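Side-chain contacts in putative aminotransferase (Actinomadura melliaura, PDB 4ZWV), which probably acts as a pyridoxal 5'-phosphate-dependent sugar aminotransferase in making the aminopentose of the indolocarbazole AT2433: residues E39-A44 with A251-V256; L65-A70 with G198-P203; R117-A122 with F154-I159; A313-G318 with V365-S370. One frame throughout, in Å; residues are numbered along the deposited sequence.

Contact 1 of 4, residues E39-A44 with A251-V256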
loop_
_atom_site.group_PDB
_atom_site.type_symbol
_atom_site.label_atom_id
_atom_site.label_comp_id
_atom_site.label_asym_id
_atom_site.label_seq_id
_atom_site.Cartn_x
_atom_site.Cartn_y
_atom_site.Cartn_z
ATOM N N GLU A 39 5.099 15.564 8.890
ATOM C CA GLU A 39 4.062 15.409 9.905
ATOM C C GLU A 39 3.966 16.636 10.810
ATOM O O GLU A 39 2.865 17.088 11.111
ATOM C CB GLU A 39 4.302 14.150 10.733
ATOM C CG GLU A 39 3.950 12.891 9.968
ATOM C CD GLU A 39 4.276 11.629 10.738
ATOM O OE1 GLU A 39 4.984 11.731 11.759
ATOM O OE2 GLU A 39 3.841 10.534 10.311
ATOM N N SER A 40 5.109 17.175 11.229
ATOM C CA SER A 40 5.114 18.371 12.072
ATOM C C SER A 40 4.472 19.555 11.360
ATOM O O SER A 40 3.692 20.305 11.957
ATOM C CB SER A 40 6.539 18.726 12.499
ATOM O OG SER A 40 7.023 17.806 13.461
ATOM N N ALA A 41 4.795 19.724 10.080
ATOM C CA ALA A 41 4.237 20.828 9.305
ATOM C C ALA A 41 2.720 20.681 9.148
ATOM O O ALA A 41 1.974 21.662 9.244
ATOM C CB ALA A 41 4.912 20.913 7.937
ATOM N N LEU A 42 2.267 19.456 8.899
ATOM C CA LEU A 42 0.843 19.209 8.732
ATOM C C LEU A 42 0.083 19.384 10.048
ATOM O O LEU A 42 -1.022 19.931 10.057
ATOM C CB LEU A 42 0.602 17.802 8.167
ATOM C CG LEU A 42 1.175 17.563 6.770
ATOM C CD1 LEU A 42 1.014 16.105 6.359
ATOM C CD2 LEU A 42 0.545 18.498 5.752
ATOM N N ALA A 43 0.671 18.916 11.147
ATOM C CA ALA A 43 0.061 19.066 12.467
ATOM C C ALA A 43 -0.179 20.532 12.781
ATOM O O ALA A 43 -1.242 20.895 13.290
ATOM C CB ALA A 43 0.936 18.438 13.540
ATOM N N ALA A 44 0.805 21.369 12.460
ATOM C CA ALA A 44 0.701 22.801 12.748
ATOM C C ALA A 44 -0.406 23.441 11.919
ATOM O O ALA A 44 -1.167 24.268 12.424
ATOM C CB ALA A 44 2.030 23.497 12.490
ATOM N N ALA A 251 7.773 19.970 -0.425
ATOM C CA ALA A 251 7.969 20.921 -1.508
ATOM C C ALA A 251 6.653 21.528 -1.965
ATOM O O ALA A 251 6.590 22.701 -2.345
ATOM C CB ALA A 251 8.672 20.244 -2.689
ATOM N N ASN A 252 5.592 20.736 -1.923
ATOM C CA ASN A 252 4.315 21.192 -2.444
ATOM C C ASN A 252 3.495 21.992 -1.429
ATOM O O ASN A 252 2.503 22.636 -1.787
ATOM C CB ASN A 252 3.525 20.000 -2.967
ATOM C CG ASN A 252 4.053 19.519 -4.297
ATOM O OD1 ASN A 252 4.601 20.306 -5.072
ATOM N ND2 ASN A 252 3.904 18.232 -4.570
ATOM N N LEU A 253 3.926 21.983 -0.173
ATOM C CA LEU A 253 3.231 22.746 0.861
ATOM C C LEU A 253 3.321 24.239 0.609
ATOM O O LEU A 253 2.423 24.987 0.989
ATOM C CB LEU A 253 3.795 22.435 2.244
ATOM C CG LEU A 253 3.158 21.279 3.006
ATOM C CD1 LEU A 253 3.922 21.032 4.294
ATOM C CD2 LEU A 253 1.698 21.601 3.292
ATOM N N GLU A 254 4.404 24.671 -0.033
ATOM C CA GLU A 254 4.655 26.094 -0.221
ATOM C C GLU A 254 3.531 26.820 -0.949
ATOM O O GLU A 254 3.204 27.957 -0.619
ATOM C CB GLU A 254 5.965 26.305 -0.982
ATOM C CG GLU A 254 7.172 26.454 -0.080
ATOM C CD GLU A 254 7.317 25.297 0.883
ATOM O OE1 GLU A 254 7.332 25.546 2.109
ATOM O OE2 GLU A 254 7.406 24.141 0.411
ATOM N N THR A 255 2.941 26.176 -1.947
ATOM C CA THR A 255 1.972 26.886 -2.771
ATOM C C THR A 255 0.564 26.313 -2.719
ATOM O O THR A 255 -0.320 26.776 -3.444
ATOM C CB THR A 255 2.423 26.921 -4.235
ATOM O OG1 THR A 255 2.623 25.584 -4.701
ATOM C CG2 THR A 255 3.722 27.701 -4.369
ATOM N N VAL A 256 0.329 25.326 -1.861
ATOM C CA VAL A 256 -0.982 24.697 -1.855
ATOM C C VAL A 256 -2.067 25.689 -1.424
ATOM O O VAL A 256 -3.185 25.635 -1.931
ATOM C CB VAL A 256 -1.009 23.429 -0.961
ATOM C CG1 VAL A 256 -0.769 23.771 0.501
ATOM C CG2 VAL A 256 -2.318 22.672 -1.149
#
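Helix-on-helix packing within a fold-type I aminotransferase is what Ala-41, Leu-42 and Leu-253 provide, joining helix 33-46 to the long helix 243-273. The approach illustrates how a single branched side chain can bridge two helices that stand well apart: the nearest CA atoms, those of Ala-41 and Leu-253, are 8.7 Å from each other, and Leu-253 covers nearly half of that distance. Its CB points at helix 33-46, and with chi2 at 175° the chain runs extended before it forks. One prong goes to each of two successive residues of the opposing helix. CD1 meets the methyl of Ala-41, whose CB lies 3.8 Å away and itself faces helix 243-273. The other methyl turns to Leu-42, a residue that leaves its backbone at a slant. There CG stands beside the backbone N and anti to the carbonyl carbon (chi1 -63°), which swings CD2 round into contact; the two leucines meet at an angle, not end on. All of this is van der Waals packing between hydrocarbon groups. Phe-38 and Arg-45 of helix 33-46, together with Leu-192, complete the surroundings of Leu-253, while Trp-166 touches Leu-42. The cofactor site is not far off: the side chain of Leu-42 is about 11 Å from that of Ser-185, a pyridoxal phosphate-binding residue. Across the fork the fit is looser on the Leu-42 side, where CD2 of Leu-42 lies 4.1 Å from CD2 of Leu-253 and 4.5 Å from its CD1.

Contact 2 of 4, residues L65-A70 with G198-P203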
loop_
_atom_site.group_PDB
_atom_site.type_symbol
_atom_site.label_atom_id
_atom_site.label_comp_id
_atom_site.label_asym_id
_atom_site.label_seq_id
_atom_site.Cartn_x
_atom_site.Cartn_y
_atom_site.Cartn_z
ATOM N N LEU A 65 -10.010 1.555 9.713
ATOM C CA LEU A 65 -10.954 0.465 9.942
ATOM C C LEU A 65 -10.343 -0.596 10.857
ATOM O O LEU A 65 -11.031 -1.168 11.703
ATOM C CB LEU A 65 -11.388 -0.149 8.610
ATOM C CG LEU A 65 -12.362 0.716 7.799
ATOM C CD1 LEU A 65 -12.410 0.206 6.362
ATOM C CD2 LEU A 65 -13.757 0.695 8.411
ATOM N N ARG A 66 -9.053 -0.876 10.703
ATOM C CA ARG A 66 -8.434 -1.881 11.568
ATOM C C ARG A 66 -8.382 -1.415 13.020
ATOM O O ARG A 66 -8.417 -2.239 13.937
ATOM C CB ARG A 66 -7.027 -2.238 11.087
ATOM C CG ARG A 66 -6.986 -2.937 9.741
ATOM C CD ARG A 66 -7.559 -4.352 9.777
ATOM N NE ARG A 66 -7.619 -4.942 8.436
ATOM C CZ ARG A 66 -7.959 -6.203 8.168
ATOM N NH1 ARG A 66 -7.975 -6.629 6.905
ATOM N NH2 ARG A 66 -8.260 -7.039 9.151
ATOM N N LEU A 67 -8.333 -0.100 13.233
ATOM C CA LEU A 67 -8.245 0.433 14.595
ATOM C C LEU A 67 -9.556 0.340 15.382
ATOM O O LEU A 67 -9.576 0.546 16.598
ATOM C CB LEU A 67 -7.772 1.892 14.550
ATOM C CG LEU A 67 -6.308 2.069 14.107
ATOM C CD1 LEU A 67 -6.018 3.522 13.810
ATOM C CD2 LEU A 67 -5.359 1.564 15.185
ATOM N N LEU A 68 -10.643 0.005 14.695
ATOM C CA LEU A 68 -11.948 -0.038 15.349
ATOM C C LEU A 68 -12.050 -1.186 16.317
ATOM O O LEU A 68 -11.547 -2.266 16.056
ATOM C CB LEU A 68 -13.072 -0.129 14.324
ATOM C CG LEU A 68 -13.145 1.083 13.412
ATOM C CD1 LEU A 68 -14.336 0.939 12.491
ATOM C CD2 LEU A 68 -13.224 2.370 14.232
ATOM N N ASP A 69 -12.695 -0.912 17.446
ATOM C CA ASP A 69 -12.989 -1.918 18.454
ATOM C C ASP A 69 -14.480 -2.222 18.435
ATOM O O ASP A 69 -15.294 -1.470 18.978
ATOM C CB ASP A 69 -12.550 -1.431 19.839
ATOM C CG ASP A 69 -12.920 -2.397 20.944
ATOM O OD1 ASP A 69 -13.037 -3.612 20.672
ATOM O OD2 ASP A 69 -13.098 -1.935 22.092
ATOM N N ALA A 70 -14.837 -3.323 17.787
ATOM C CA ALA A 70 -16.223 -3.762 17.740
ATOM C C ALA A 70 -16.270 -5.261 17.486
ATOM O O ALA A 70 -15.377 -5.798 16.814
ATOM C CB ALA A 70 -16.983 -2.999 16.658
ATOM N N GLY A 198 -0.799 9.914 2.212
ATOM C CA GLY A 198 -2.017 10.297 2.899
ATOM C C GLY A 198 -1.719 10.631 4.336
ATOM O O GLY A 198 -0.574 10.554 4.791
ATOM N N LEU A 199 -2.768 11.008 5.059
ATOM C CA LEU A 199 -2.621 11.378 6.459
ATOM C C LEU A 199 -3.832 10.891 7.214
ATOM O O LEU A 199 -4.965 11.213 6.849
ATOM C CB LEU A 199 -2.481 12.901 6.611
ATOM C CG LEU A 199 -2.062 13.359 8.004
ATOM C CD1 LEU A 199 -0.577 13.068 8.240
ATOM C CD2 LEU A 199 -2.360 14.860 8.166
ATOM N N LEU A 200 -3.596 10.109 8.258
ATOM C CA LEU A 200 -4.650 9.716 9.186
ATOM C C LEU A 200 -4.551 10.591 10.417
ATOM O O LEU A 200 -3.490 10.655 11.048
ATOM C CB LEU A 200 -4.504 8.243 9.560
ATOM C CG LEU A 200 -5.406 7.741 10.684
ATOM C CD1 LEU A 200 -6.884 7.841 10.274
ATOM C CD2 LEU A 200 -5.032 6.300 10.991
ATOM N N THR A 201 -5.624 11.299 10.748
ATOM C CA THR A 201 -5.617 12.093 11.975
ATOM C C THR A 201 -6.508 11.410 12.994
ATOM O O THR A 201 -7.519 10.802 12.632
ATOM C CB THR A 201 -6.074 13.551 11.751
ATOM O OG1 THR A 201 -7.488 13.601 11.518
ATOM C CG2 THR A 201 -5.337 14.187 10.579
ATOM N N LEU A 202 -6.109 11.497 14.263
ATOM C CA LEU A 202 -6.806 10.819 15.351
ATOM C C LEU A 202 -7.336 11.814 16.361
ATOM O O LEU A 202 -6.710 12.842 16.617
ATOM C CB LEU A 202 -5.889 9.821 16.070
ATOM C CG LEU A 202 -5.304 8.638 15.294
ATOM C CD1 LEU A 202 -6.362 7.930 14.468
ATOM C CD2 LEU A 202 -4.124 9.078 14.414
ATOM N N PRO A 203 -8.485 11.492 16.967
ATOM C CA PRO A 203 -9.086 12.367 17.979
ATOM C C PRO A 203 -8.567 12.133 19.401
ATOM O O PRO A 203 -8.908 12.898 20.309
ATOM C CB PRO A 203 -10.571 12.020 17.882
ATOM C CG PRO A 203 -10.586 10.597 17.447
ATOM C CD PRO A 203 -9.418 10.448 16.506
#
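Two different first torsions bring Leu-67 and Leu-200 together. In Leu-67, CG sits beside the backbone N and anti to the carbonyl carbon (chi1 -69°); in Leu-200 it is the backbone N that CG opposes (chi1 171°), which carries CD2 to the methyl of Leu-67. Both CB atoms point across the contact, and the side chains meet tip to tip, CD1 of Leu-67 lying 4.1 Å from CD2 of Leu-200. The same CD1 also comes within 4.5 Å of CD1 of Leu-202. Two residues apart on an extended backbone, Leu-200 and Leu-202 project on the same side, and their own methyls touch: CD2 of Leu-200 is 4.1 Å from CD1 of Leu-202. A near-equilateral triangle of methyl groups results, one corner from each leucine, and the contact is purely apolar packing. Around it, Leu-207 of helix 205-214 touches both Leu-67 and Leu-202, Ala-211 adds to the cover of Leu-67, and Val-183 of the neighbouring strand lies against Leu-200. At the margin, Leu-67 O accepts from Arg-210 NH1, and Leu-202 O from Arg-50 NE and Asn-48 ND2. The side chain of Leu-200 is about 8 Å from Gly-57, which binds pyridoxal phosphate at the start of helix 57-66. A helix and the turn that follows it, packed on the sheet in this way, with strand 198-201 running antiparallel between strands 51-54 and 181-185, is typical of the large domain of fold-type I pyridoxal phosphate enzymes, whose otherwise parallel sheet includes one reversed strand.

Contact 3 of 4, residues R117-A122 with F154-I159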
loop_
_atom_site.group_PDB
_atom_site.type_symbol
_atom_site.label_atom_id
_atom_site.label_comp_id
_atom_site.label_asym_id
_atom_site.label_seq_id
_atom_site.Cartn_x
_atom_site.Cartn_y
_atom_site.Cartn_z
ATOM N N ARG A 117 -31.889 6.297 9.615
ATOM C CA ARG A 117 -32.809 5.171 9.461
ATOM C C ARG A 117 -32.084 3.830 9.329
ATOM O O ARG A 117 -32.656 2.778 9.634
ATOM C CB ARG A 117 -33.710 5.374 8.242
ATOM C CG ARG A 117 -34.739 6.480 8.403
ATOM C CD ARG A 117 -35.748 6.453 7.260
ATOM N NE ARG A 117 -35.118 6.586 5.953
ATOM C CZ ARG A 117 -35.047 7.723 5.264
ATOM N NH1 ARG A 117 -35.577 8.845 5.748
ATOM N NH2 ARG A 117 -34.458 7.730 4.080
ATOM N N LYS A 118 -30.833 3.856 8.876
ATOM C CA LYS A 118 -30.144 2.604 8.563
ATOM C C LYS A 118 -29.161 2.132 9.631
ATOM O O LYS A 118 -28.634 1.026 9.546
ATOM C CB LYS A 118 -29.444 2.736 7.214
ATOM C CG LYS A 118 -30.446 2.664 6.065
ATOM C CD LYS A 118 -29.811 2.983 4.730
ATOM C CE LYS A 118 -30.777 2.645 3.603
ATOM N NZ LYS A 118 -30.308 3.177 2.292
ATOM N N ILE A 119 -28.906 2.960 10.635
ATOM C CA ILE A 119 -28.107 2.496 11.769
ATOM C C ILE A 119 -28.873 1.366 12.458
ATOM O O ILE A 119 -30.084 1.464 12.687
ATOM C CB ILE A 119 -27.807 3.637 12.746
ATOM C CG1 ILE A 119 -26.873 4.641 12.087
ATOM C CG2 ILE A 119 -27.198 3.105 14.047
ATOM C CD1 ILE A 119 -26.668 5.907 12.897
ATOM N N SER A 120 -28.175 0.274 12.742
ATOM C CA SER A 120 -28.819 -0.936 13.239
ATOM C C SER A 120 -27.926 -1.595 14.286
ATOM O O SER A 120 -26.787 -1.157 14.482
ATOM C CB SER A 120 -29.096 -1.908 12.083
ATOM O OG SER A 120 -27.915 -2.571 11.690
ATOM N N PRO A 121 -28.430 -2.652 14.953
ATOM C CA PRO A 121 -27.555 -3.379 15.879
ATOM C C PRO A 121 -26.303 -3.951 15.215
ATOM O O PRO A 121 -25.355 -4.267 15.926
ATOM C CB PRO A 121 -28.462 -4.499 16.397
ATOM C CG PRO A 121 -29.837 -3.921 16.325
ATOM C CD PRO A 121 -29.835 -3.087 15.078
ATOM N N ALA A 122 -26.280 -4.051 13.886
ATOM C CA ALA A 122 -25.100 -4.559 13.186
ATOM C C ALA A 122 -24.098 -3.483 12.777
ATOM O O ALA A 122 -23.032 -3.801 12.255
ATOM C CB ALA A 122 -25.527 -5.345 11.942
ATOM N N PHE A 154 -23.745 1.069 22.181
ATOM C CA PHE A 154 -22.489 1.325 21.499
ATOM C C PHE A 154 -22.672 2.532 20.606
ATOM O O PHE A 154 -23.778 2.854 20.175
ATOM C CB PHE A 154 -22.042 0.087 20.697
ATOM C CG PHE A 154 -22.987 -0.308 19.585
ATOM C CD1 PHE A 154 -22.967 0.358 18.362
ATOM C CD2 PHE A 154 -23.869 -1.372 19.749
ATOM C CE1 PHE A 154 -23.836 -0.006 17.339
ATOM C CE2 PHE A 154 -24.739 -1.748 18.719
ATOM C CZ PHE A 154 -24.714 -1.066 17.519
ATOM N N ARG A 155 -21.566 3.208 20.340
ATOM C CA ARG A 155 -21.571 4.381 19.482
ATOM C C ARG A 155 -20.735 4.051 18.260
ATOM O O ARG A 155 -19.520 3.929 18.372
ATOM C CB ARG A 155 -21.002 5.589 20.221
ATOM C CG ARG A 155 -21.098 6.890 19.441
ATOM C CD ARG A 155 -20.295 7.999 20.112
ATOM N NE ARG A 155 -20.474 9.280 19.429
ATOM C CZ ARG A 155 -21.437 10.148 19.727
ATOM N NH1 ARG A 155 -22.290 9.878 20.702
ATOM N NH2 ARG A 155 -21.538 11.287 19.056
ATOM N N PRO A 156 -21.375 3.908 17.088
ATOM C CA PRO A 156 -20.587 3.603 15.887
ATOM C C PRO A 156 -19.546 4.676 15.610
ATOM O O PRO A 156 -19.841 5.867 15.739
ATOM C CB PRO A 156 -21.636 3.569 14.768
ATOM C CG PRO A 156 -22.938 3.340 15.460
ATOM C CD PRO A 156 -22.816 4.012 16.800
ATOM N N ALA A 157 -18.350 4.252 15.236
ATOM C CA ALA A 157 -17.296 5.181 14.884
ATOM C C ALA A 157 -17.571 5.823 13.545
ATOM O O ALA A 157 -18.150 5.197 12.661
ATOM C CB ALA A 157 -15.961 4.474 14.850
ATOM N N VAL A 158 -17.145 7.071 13.404
ATOM C CA VAL A 158 -17.162 7.751 12.115
ATOM C C VAL A 158 -15.736 7.900 11.614
ATOM O O VAL A 158 -14.847 8.315 12.363
ATOM C CB VAL A 158 -17.811 9.149 12.212
ATOM C CG1 VAL A 158 -17.573 9.944 10.921
ATOM C CG2 VAL A 158 -19.284 9.015 12.480
ATOM N N ILE A 159 -15.521 7.546 10.350
ATOM C CA ILE A 159 -14.274 7.847 9.668
ATOM C C ILE A 159 -14.607 8.832 8.552
ATOM O O ILE A 159 -15.490 8.565 7.738
ATOM C CB ILE A 159 -13.619 6.596 9.080
ATOM C CG1 ILE A 159 -13.253 5.614 10.199
ATOM C CG2 ILE A 159 -12.385 6.995 8.266
ATOM C CD1 ILE A 159 -13.033 4.182 9.682
#
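Phe-154 reaches from the loop before strand 157-161 to the backbone carbonyls of Ser-120 and Pro-121. Its CB points toward segment 117-122, and CG is held between the backbone N and the carbonyl carbon (chi1 63°), which folds the ring back over its own chain: CD1 lies 4.0 Å from CD of Pro-156, and CE1 3.9 Å from CG of the same proline. On the far side CE2 approaches Pro-121 O at 3.8 Å. CZ meets two oxygens, Pro-121 O at 3.6 Å on an oblique line and Ser-120 O at 3.7 Å in the ring plane, an edge approach that the ring's slightly positive hydrogens probably favour. Arg-74 adds a cation-pi interaction. These loops flank a beta-alpha-beta crossover: segment 117-122 leads into strand 123-129, and after helix 138-152 the chain passes through Phe-154 to the adjacent parallel strand 157-161. The carbonyls are presented by a turn whose side chains look elsewhere. Ser-120 OG accepts from Ala-122 N in an ST turn (3.1 Å, N-H...O angle 148°) and is hydrogen-bonded to Glu-76 OE2 as well. Deeper in, Ile-119 CG2 rests 4.5 Å from CG of Pro-156.

Contact 4 of 4, residues A313-G318 with V365-S370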
loop_
_atom_site.group_PDB
_atom_site.type_symbol
_atom_site.label_atom_id
_atom_site.label_comp_id
_atom_site.label_asym_id
_atom_site.label_seq_id
_atom_site.Cartn_x
_atom_site.Cartn_y
_atom_site.Cartn_z
ATOM N N ALA A 313 -15.894 21.752 -27.293
ATOM C CA ALA A 313 -15.278 22.998 -26.840
ATOM C C ALA A 313 -13.951 22.758 -26.121
ATOM O O ALA A 313 -13.353 23.691 -25.580
ATOM C CB ALA A 313 -16.237 23.753 -25.928
ATOM N N GLY A 314 -13.496 21.510 -26.098
ATOM C CA GLY A 314 -12.241 21.190 -25.440
ATOM C C GLY A 314 -12.304 21.379 -23.934
ATOM O O GLY A 314 -11.348 21.846 -23.319
ATOM N N ILE A 315 -13.443 21.034 -23.342
ATOM C CA ILE A 315 -13.607 21.093 -21.893
ATOM C C ILE A 315 -13.855 19.689 -21.362
ATOM O O ILE A 315 -14.784 19.021 -21.796
ATOM C CB ILE A 315 -14.782 22.017 -21.484
ATOM C CG1 ILE A 315 -14.549 23.441 -21.994
ATOM C CG2 ILE A 315 -14.972 21.988 -19.970
ATOM C CD1 ILE A 315 -15.823 24.287 -22.065
HETATM N N MSE A 316 -13.010 19.227 -20.448
HETATM C CA MSE A 316 -13.186 17.901 -19.875
HETATM C C MSE A 316 -14.217 17.972 -18.765
HETATM O O MSE A 316 -14.027 18.693 -17.791
HETATM C CB MSE A 316 -11.867 17.351 -19.340
HETATM C CG MSE A 316 -11.990 15.953 -18.771
HETATM SE SE MSE A 316 -10.282 15.301 -18.124
HETATM C CE MSE A 316 -9.312 15.310 -19.814
ATOM N N ALA A 317 -15.296 17.210 -18.911
ATOM C CA ALA A 317 -16.402 17.259 -17.961
ATOM C C ALA A 317 -17.038 15.880 -17.834
ATOM O O ALA A 317 -17.243 15.194 -18.834
ATOM C CB ALA A 317 -17.433 18.295 -18.411
ATOM N N GLY A 318 -17.342 15.466 -16.610
ATOM C CA GLY A 318 -17.988 14.180 -16.425
ATOM C C GLY A 318 -18.011 13.724 -14.986
ATOM O O GLY A 318 -18.150 14.533 -14.072
ATOM N N VAL A 365 -17.820 29.104 -19.070
ATOM C CA VAL A 365 -19.093 29.786 -18.859
ATOM C C VAL A 365 -19.779 30.150 -20.170
ATOM O O VAL A 365 -20.976 29.918 -20.326
ATOM C CB VAL A 365 -18.905 31.059 -18.007
ATOM C CG1 VAL A 365 -20.140 31.956 -18.083
ATOM C CG2 VAL A 365 -18.595 30.670 -16.568
ATOM N N ALA A 366 -19.021 30.697 -21.119
ATOM C CA ALA A 366 -19.591 31.102 -22.402
ATOM C C ALA A 366 -20.137 29.901 -23.168
ATOM O O ALA A 366 -21.187 29.984 -23.815
ATOM C CB ALA A 366 -18.550 31.831 -23.237
ATOM N N THR A 367 -19.422 28.784 -23.087
ATOM C CA THR A 367 -19.841 27.567 -23.765
ATOM C C THR A 367 -21.155 27.053 -23.180
ATOM O O THR A 367 -22.101 26.783 -23.916
ATOM C CB THR A 367 -18.753 26.476 -23.679
ATOM O OG1 THR A 367 -17.580 26.927 -24.369
ATOM C CG2 THR A 367 -19.237 25.186 -24.319
ATOM N N ILE A 368 -21.216 26.938 -21.858
ATOM C CA ILE A 368 -22.433 26.488 -21.194
ATOM C C ILE A 368 -23.615 27.421 -21.470
ATOM O O ILE A 368 -24.716 26.964 -21.792
ATOM C CB ILE A 368 -22.215 26.364 -19.671
ATOM C CG1 ILE A 368 -21.235 25.227 -19.367
ATOM C CG2 ILE A 368 -23.531 26.104 -18.947
ATOM C CD1 ILE A 368 -20.835 25.144 -17.912
ATOM N N ARG A 369 -23.388 28.729 -21.392
ATOM C CA ARG A 369 -24.494 29.673 -21.552
ATOM C C ARG A 369 -25.009 29.760 -22.991
ATOM O O ARG A 369 -26.088 30.299 -23.227
ATOM C CB ARG A 369 -24.088 31.069 -21.053
ATOM C CG ARG A 369 -23.903 31.131 -19.538
ATOM C CD ARG A 369 -23.831 32.560 -19.007
ATOM N NE ARG A 369 -25.159 33.172 -18.959
ATOM C CZ ARG A 369 -25.941 33.199 -17.882
ATOM N NH1 ARG A 369 -25.531 32.668 -16.737
ATOM N NH2 ARG A 369 -27.136 33.779 -17.944
ATOM N N SER A 370 -24.253 29.221 -23.942
ATOM C CA SER A 370 -24.682 29.222 -25.335
ATOM C C SER A 370 -25.638 28.066 -25.639
ATOM O O SER A 370 -26.185 27.991 -26.742
ATOM C CB SER A 370 -23.473 29.161 -26.277
ATOM O OG SER A 370 -22.842 27.893 -26.240
#
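Ala-313, just past helix 303-312, faces Thr-367 on helix 358-369, their CA atoms 7.2 Å apart. At Gly-314 the backbone turns to a positive phi of 67°, forming a Schellman motif, and then becomes extended, which brings Ile-315 to the same threonine. The methyl of Ala-313 lies 3.7 Å from CG2 of Thr-367 and 3.8 Å from its OG1. Ile-315 arrives end on, CD1 standing 3.9 Å from OG1 and 4.0 Å from CB of Thr-367. The hydroxyl is not left to these apolar neighbours: set beside the backbone N by its first torsion (chi1 -63°), OG1 is hydrogen-bonded to His-363 O one turn earlier. This packing belongs to the small C-terminal domain of the aminotransferase fold, where Ile-368 and Ala-317 touch Leu-350 of the three-stranded antiparallel sheet. With an alanine here in place of the threonine, His-363 O would probably lose its hydroxyl partner and a gap is likely to open beside the methyls of Ala-313 and Ile-315. Beyond the threonine, Ser-370 bends back on Thr-367 O, which accepts from Ser-370 OG at 2.7 Å and from Ser-370 N at 3.3 Å, both on one face of the carbonyl, the hydroxyl tilted 24° from its plane.

Overall arrangement
Along the chain contact 3 is nested within the loop closed by contact 2 and that within contact 1, whereas contact 4 follows all of them. In space the nested three form a row: the centres of contacts 1 and 2 are about 22 Å apart, those of 2 and 3 about 16 Å. Leu-42 CD1 meets Leu-199 CD1 at 3.9 Å between the first pair, and Leu-68 packs on Ala-157 between the second. Contacts 2 and 3 share the mixed sheet of the cofactor-binding domain. Contact 4 lies about 34 to 42 Å from the others by centres; helix 243-273, used in contact 1, reaches it at Val-365, tying the cofactor-binding domain to the C-terminal part.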